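Local coordinates for protein AlyGC (Glaciecola chathamensis, PDB 5GKD) that is a family 6 polysaccharide lyase that cleaves alginate and binds a calcium ion in a parallel beta-helix domain, at residues A[271-276]-A[308-313]. Residues are numbered along the deposited sequence; the frame is centred on the assembly and turned at random.
Sequences IIRNNY and NALIEN
E312 OE2 lies at the edge of the R273 guanidinium, near the guanidinium plane. CG2 of I271 covers one face of the guanidinium, 3.5 Å above the plane and over its centre. The two charged groups are nearly coplanar, 23° apart, and form a salt bridge from R273 NE to E312 OE2 at 3.5 Å. Their side chains run side by side. In R273, CG sits between the backbone N and the carbonyl carbon (chi1 66°), and a bend at chi3 brings the guanidinium back over I271. CD1 of L310 packs against I271 CG2 on the same face of the sheet. The strands 271-273 and 310-312 are parallel neighbours in successive coils of a beta-helix, as in other pectin lyase-like proteins. Their axes lie 4.8 Å apart. I272 N donates to L310 O at 2.8 Å, and the bond is almost straight. I272 O accepts from E312 N at 3.0 Å, and E312 O from N274 N at 3.2 Å. I272 and I311 pack side by side on the buried face, I272 CB against I311 CG1 at 4.4 Å, where I272 also touches I263 and V265. At the break in the strand, N274 ND2 bonds N249 OD1 of the preceding coil, and N274 OD1 bonds S411 N.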
# COMPACT_ATOMS: atom_id res chain seq x y z
N ILE A 271 36.63 3.74 26.50
CA ILE A 271 37.36 2.65 27.14
C ILE A 271 36.63 1.34 26.87
O ILE A 271 35.47 1.17 27.24
CB ILE A 271 37.53 2.88 28.65
CG1 ILE A 271 38.39 4.12 28.90
CG2 ILE A 271 38.14 1.66 29.30
CD1 ILE A 271 38.35 4.60 30.35
N ILE A 272 37.32 0.41 26.21
CA ILE A 272 36.80 -0.91 25.86
C ILE A 272 37.74 -1.91 26.53
O ILE A 272 38.82 -2.21 26.00
CB ILE A 272 36.75 -1.14 24.34
CG1 ILE A 272 35.74 -0.22 23.65
CG2 ILE A 272 36.37 -2.58 24.03
CD1 ILE A 272 36.19 1.16 23.41
N ARG A 273 37.36 -2.41 27.70
CA ARG A 273 38.25 -3.26 28.49
C ARG A 273 37.50 -4.48 29.01
O ARG A 273 36.31 -4.43 29.30
CB ARG A 273 38.87 -2.51 29.67
CG ARG A 273 37.86 -2.09 30.70
CD ARG A 273 38.48 -1.75 32.04
NE ARG A 273 39.44 -0.66 31.95
CZ ARG A 273 39.26 0.56 32.46
NH1 ARG A 273 38.16 0.87 33.15
NH2 ARG A 273 40.22 1.46 32.31
N ASN A 274 38.25 -5.57 29.11
CA ASN A 274 37.79 -6.80 29.76
C ASN A 274 36.51 -7.36 29.13
O ASN A 274 35.67 -7.93 29.82
CB ASN A 274 37.59 -6.57 31.26
CG ASN A 274 37.74 -7.84 32.05
OD1 ASN A 274 38.62 -8.63 31.75
ND2 ASN A 274 36.87 -8.07 33.03
N ASN A 275 36.35 -7.23 27.82
CA ASN A 275 35.23 -7.83 27.11
C ASN A 275 35.64 -9.13 26.42
O ASN A 275 36.74 -9.26 25.89
CB ASN A 275 34.65 -6.87 26.07
CG ASN A 275 34.20 -5.56 26.67
OD1 ASN A 275 33.15 -5.49 27.33
ND2 ASN A 275 34.98 -4.52 26.46
N TYR A 276 34.70 -10.08 26.39
CA TYR A 276 34.93 -11.40 25.82
C TYR A 276 34.05 -11.59 24.59
O TYR A 276 32.83 -11.42 24.66
CB TYR A 276 34.62 -12.49 26.86
CG TYR A 276 34.81 -13.90 26.37
CD1 TYR A 276 33.79 -14.56 25.68
CD2 TYR A 276 35.99 -14.58 26.61
CE1 TYR A 276 33.96 -15.85 25.25
CE2 TYR A 276 36.17 -15.86 26.18
CZ TYR A 276 35.16 -16.49 25.50
OH TYR A 276 35.35 -17.78 25.10
N ASN A 308 41.84 8.99 21.29
CA ASN A 308 42.08 8.51 22.65
C ASN A 308 41.15 7.35 23.01
O ASN A 308 40.58 7.30 24.10
CB ASN A 308 41.96 9.66 23.65
CG ASN A 308 42.45 9.29 25.04
OD1 ASN A 308 43.34 8.47 25.19
ND2 ASN A 308 41.87 9.89 26.05
N ALA A 309 40.97 6.41 22.10
CA ALA A 309 40.39 5.13 22.47
C ALA A 309 41.39 4.30 23.26
O ALA A 309 42.61 4.38 23.05
CB ALA A 309 39.95 4.35 21.22
N LEU A 310 40.88 3.48 24.17
CA LEU A 310 41.70 2.56 24.96
C LEU A 310 41.05 1.18 24.90
O LEU A 310 39.93 0.99 25.39
CB LEU A 310 41.82 3.05 26.40
CG LEU A 310 42.98 2.64 27.32
CD1 LEU A 310 42.40 2.19 28.65
CD2 LEU A 310 43.93 1.60 26.76
N ILE A 311 41.75 0.23 24.31
CA ILE A 311 41.21 -1.10 24.03
C ILE A 311 42.14 -2.10 24.71
O ILE A 311 43.20 -2.42 24.16
CB ILE A 311 41.09 -1.36 22.52
CG1 ILE A 311 40.29 -0.23 21.85
CG2 ILE A 311 40.48 -2.70 22.24
CD1 ILE A 311 40.14 -0.33 20.35
N GLU A 312 41.79 -2.58 25.90
CA GLU A 312 42.73 -3.44 26.61
C GLU A 312 42.03 -4.62 27.26
O GLU A 312 40.86 -4.57 27.60
CB GLU A 312 43.54 -2.64 27.67
CG GLU A 312 42.80 -2.33 28.94
CD GLU A 312 43.43 -1.17 29.72
OE1 GLU A 312 44.59 -0.78 29.42
OE2 GLU A 312 42.73 -0.66 30.62
N ASN A 313 42.79 -5.71 27.39
CA ASN A 313 42.36 -6.92 28.09
C ASN A 313 41.05 -7.50 27.54
O ASN A 313 40.26 -8.07 28.28
CB ASN A 313 42.26 -6.67 29.59
CG ASN A 313 43.62 -6.50 30.21
OD1 ASN A 313 44.06 -5.39 30.46
ND2 ASN A 313 44.31 -7.61 30.44